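Local atomic coordinates of Slr1438 protein (Synechocystis sp., PDB entry 3K25), a protein that is of unknown function but is an aldose 1-epimerase-like protein that probably binds a carbohydrate and may act as an isomerase. Residues H91-D96 with F128-V133. Residues are numbered along the deposited sequence; the frame is centred on the assembly and turned at random.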
ATOM      1  N   HIS A  91       5.299   8.585   4.743  1.00 35.34           N
ATOM      2  CA  HIS A  91       4.101   7.840   4.361  1.00 28.33           C
ATOM      3  C   HIS A  91       2.823   8.335   5.004  1.00 26.56           C
ATOM      4  O   HIS A  91       1.791   7.659   4.962  1.00 25.05           O
ATOM      5  CB  HIS A  91       4.282   6.357   4.669  1.00 25.82           C
ATOM      6  CG  HIS A  91       5.339   5.713   3.838  1.00 27.11           C
ATOM      7  ND1 HIS A  91       6.179   4.733   4.324  1.00 26.83           N
ATOM      8  CD2 HIS A  91       5.698   5.917   2.549  1.00 26.16           C
ATOM      9  CE1 HIS A  91       7.013   4.361   3.367  1.00 27.28           C
ATOM     10  NE2 HIS A  91       6.742   5.066   2.281  1.00 28.41           N
ATOM     11  N   GLY A  92       2.895   9.511   5.614  1.00 21.58           N
ATOM     12  CA  GLY A  92       1.709  10.084   6.225  1.00 20.06           C
ATOM     13  C   GLY A  92       1.244   9.502   7.547  1.00 18.85           C
ATOM     14  O   GLY A  92       2.047   9.073   8.380  1.00 20.62           O
ATOM     15  N   PHE A  93      -0.068   9.477   7.734  1.00 24.57           N
ATOM     16  CA  PHE A  93      -0.649   8.978   8.975  1.00 21.35           C
ATOM     17  C   PHE A  93      -1.760   7.951   8.789  1.00 18.63           C
ATOM     18  O   PHE A  93      -2.211   7.346   9.757  1.00 19.73           O
ATOM     19  CB  PHE A  93      -1.192  10.161   9.780  1.00 20.33           C
ATOM     20  CG  PHE A  93      -1.941  11.161   8.947  1.00 21.50           C
ATOM     21  CD1 PHE A  93      -3.166  10.824   8.359  1.00 18.08           C
ATOM     22  CD2 PHE A  93      -1.420  12.447   8.747  1.00 22.84           C
ATOM     23  CE1 PHE A  93      -3.870  11.751   7.585  1.00 17.30           C
ATOM     24  CE2 PHE A  93      -2.116  13.392   7.972  1.00 25.51           C
ATOM     25  CZ  PHE A  93      -3.346  13.043   7.390  1.00 21.39           C
ATOM     26  N   ALA A  94      -2.213   7.773   7.555  1.00 24.98           N
ATOM     27  CA  ALA A  94      -3.287   6.832   7.297  1.00 23.27           C
ATOM     28  C   ALA A  94      -2.925   5.455   7.849  1.00 25.37           C
ATOM     29  O   ALA A  94      -3.762   4.774   8.461  1.00 24.98           O
ATOM     30  CB  ALA A  94      -3.562   6.756   5.809  1.00 24.59           C
ATOM     31  N   ARG A  95      -1.668   5.063   7.652  1.00 24.27           N
ATOM     32  CA  ARG A  95      -1.186   3.765   8.110  1.00 22.99           C
ATOM     33  C   ARG A  95      -1.258   3.625   9.630  1.00 24.36           C
ATOM     34  O   ARG A  95      -1.472   2.530  10.145  1.00 25.30           O
ATOM     35  CB  ARG A  95       0.266   3.575   7.668  1.00 24.40           C
ATOM     36  CG  ARG A  95       1.224   4.405   8.503  1.00 26.19           C
ATOM     37  CD  ARG A  95       2.478   4.822   7.766  1.00 27.95           C
ATOM     38  NE  ARG A  95       3.432   3.741   7.615  1.00 30.85           N
ATOM     39  CZ  ARG A  95       4.743   3.896   7.733  1.00 31.67           C
ATOM     40  NH1 ARG A  95       5.250   5.085   8.009  1.00 35.96           N
ATOM     41  NH2 ARG A  95       5.546   2.861   7.563  1.00 29.23           N
ATOM     42  N   ASP A  96      -1.081   4.747  10.327  1.00 26.31           N
ATOM     43  CA  ASP A  96      -1.059   4.815  11.788  1.00 24.46           C
ATOM     44  C   ASP A  96      -2.373   5.068  12.519  1.00 23.82           C
ATOM     45  O   ASP A  96      -2.365   5.190  13.741  1.00 24.93           O
ATOM     46  CB  ASP A  96      -0.092   5.918  12.227  1.00 25.70           C
ATOM     47  CG  ASP A  96       1.242   5.842  11.524  1.00 27.78           C
ATOM     48  OD1 ASP A  96       1.927   4.803  11.649  1.00 29.51           O
ATOM     49  OD2 ASP A  96       1.605   6.821  10.841  1.00 31.21           O
ATOM     50  N   PHE A 128      -6.334  19.902   5.757  1.00 32.73           N
ATOM     51  CA  PHE A 128      -7.392  19.664   4.777  1.00 30.41           C
ATOM     52  C   PHE A 128      -8.421  18.688   5.329  1.00 28.31           C
ATOM     53  O   PHE A 128      -8.070  17.640   5.870  1.00 28.84           O
ATOM     54  CB  PHE A 128      -6.800  19.136   3.472  1.00 27.99           C
ATOM     55  CG  PHE A 128      -5.785  20.053   2.863  1.00 29.46           C
ATOM     56  CD1 PHE A 128      -6.183  21.125   2.071  1.00 33.69           C
ATOM     57  CD2 PHE A 128      -4.428  19.855   3.096  1.00 30.38           C
ATOM     58  CE1 PHE A 128      -5.249  21.993   1.514  1.00 36.30           C
ATOM     59  CE2 PHE A 128      -3.481  20.714   2.545  1.00 32.60           C
ATOM     60  CZ  PHE A 128      -3.894  21.791   1.747  1.00 35.72           C
ATOM     61  N   ALA A 129      -9.692  19.046   5.189  1.00 29.53           N
ATOM     62  CA  ALA A 129     -10.793  18.226   5.686  1.00 28.50           C
ATOM     63  C   ALA A 129     -11.047  17.009   4.801  1.00 25.72           C
ATOM     64  O   ALA A 129     -12.103  16.901   4.156  1.00 26.77           O
ATOM     65  CB  ALA A 129     -12.060  19.077   5.776  1.00 31.43           C
ATOM     66  N   PHE A 130     -10.098  16.081   4.797  1.00 31.17           N
ATOM     67  CA  PHE A 130     -10.210  14.885   3.969  1.00 29.48           C
ATOM     68  C   PHE A 130     -11.112  13.795   4.537  1.00 29.81           C
ATOM     69  O   PHE A 130     -11.340  13.705   5.744  1.00 30.68           O
ATOM     70  CB  PHE A 130      -8.814  14.283   3.725  1.00 23.86           C
ATOM     71  CG  PHE A 130      -8.305  13.443   4.866  1.00 20.09           C
ATOM     72  CD1 PHE A 130      -8.687  12.104   4.984  1.00 17.68           C
ATOM     73  CD2 PHE A 130      -7.502  14.004   5.852  1.00 18.78           C
ATOM     74  CE1 PHE A 130      -8.283  11.335   6.075  1.00 12.69           C
ATOM     75  CE2 PHE A 130      -7.083  13.256   6.950  1.00 14.32           C
ATOM     76  CZ  PHE A 130      -7.475  11.912   7.069  1.00 12.42           C
ATOM     77  N   GLU A 131     -11.616  12.961   3.641  1.00 26.06           N
ATOM     78  CA  GLU A 131     -12.429  11.815   4.024  1.00 28.41           C
ATOM     79  C   GLU A 131     -12.178  10.710   3.002  1.00 27.96           C
ATOM     80  O   GLU A 131     -12.394  10.891   1.805  1.00 30.25           O
ATOM     81  CB  GLU A 131     -13.927  12.142   4.089  1.00 31.57           C
ATOM     82  CG  GLU A 131     -14.701  11.004   4.766  1.00 35.37           C
ATOM     83  CD  GLU A 131     -16.109  11.377   5.199  1.00 41.69           C
ATOM     84  OE1 GLU A 131     -16.965  11.542   4.313  1.00 41.29           O
ATOM     85  OE2 GLU A 131     -16.355  11.504   6.425  1.00 43.44           O
ATOM     86  N   LEU A 132     -11.708   9.569   3.488  1.00 28.32           N
ATOM     87  CA  LEU A 132     -11.414   8.440   2.625  1.00 28.41           C
ATOM     88  C   LEU A 132     -12.309   7.255   2.928  1.00 28.08           C
ATOM     89  O   LEU A 132     -12.508   6.912   4.091  1.00 30.44           O
ATOM     90  CB  LEU A 132      -9.959   7.996   2.820  1.00 27.37           C
ATOM     91  CG  LEU A 132      -8.779   8.693   2.147  1.00 27.93           C
ATOM     92  CD1 LEU A 132      -8.966  10.193   2.102  1.00 27.66           C
ATOM     93  CD2 LEU A 132      -7.514   8.313   2.922  1.00 31.27           C
ATOM     94  N   VAL A 133     -12.858   6.647   1.883  1.00 30.37           N
ATOM     95  CA  VAL A 133     -13.665   5.445   2.043  1.00 28.97           C
ATOM     96  C   VAL A 133     -13.064   4.457   1.053  1.00 26.76           C
ATOM     97  O   VAL A 133     -13.088   4.680  -0.159  1.00 24.76           O
ATOM     98  CB  VAL A 133     -15.173   5.653   1.712  1.00 33.51           C
ATOM     99  CG1 VAL A 133     -15.833   6.564   2.744  1.00 31.55           C
ATOM    100  CG2 VAL A 133     -15.321   6.226   0.333  1.00 34.76           C
TER
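The Phe93 ring barely overlaps the Phe130 ring, meeting it at one corner from the opposite direction. CE1 of Phe93 lies 3.6 Å from CE2 of Phe130 and equally near its CZ, while Phe93 CZ makes a slightly longer approach to the same CE2. The planes are inclined by only 27°, yet the centroids stand 5.7 Å apart, so the rings are strongly slid past each other and the pair falls short of a full offset stack. Both side chains place CG between the backbone N and the carbonyl carbon (chi1 43° for Phe93, 81° for Phe130), and from there each ring extends toward the other segment. The two segments bury 98 Å² in all, and these rings supply most of it; Ala94 and Leu132 add a little, with CB of Ala94 5.1 Å from CD2 of Leu132. Thr122 of helix 120-123 touches both rings, and Phe68 meets Phe130 edge-to-face and is hydrogen-bonded to Phe93 through the backbone. The evidence describes a small aromatic contact: the loop between strands 84-87 and 100-105 packs on the start of strand 130-139, a member of the large antiparallel sheet in the beta-supersandwich of galactose mutarotase-like proteins, the fold of the aldose 1-epimerase family.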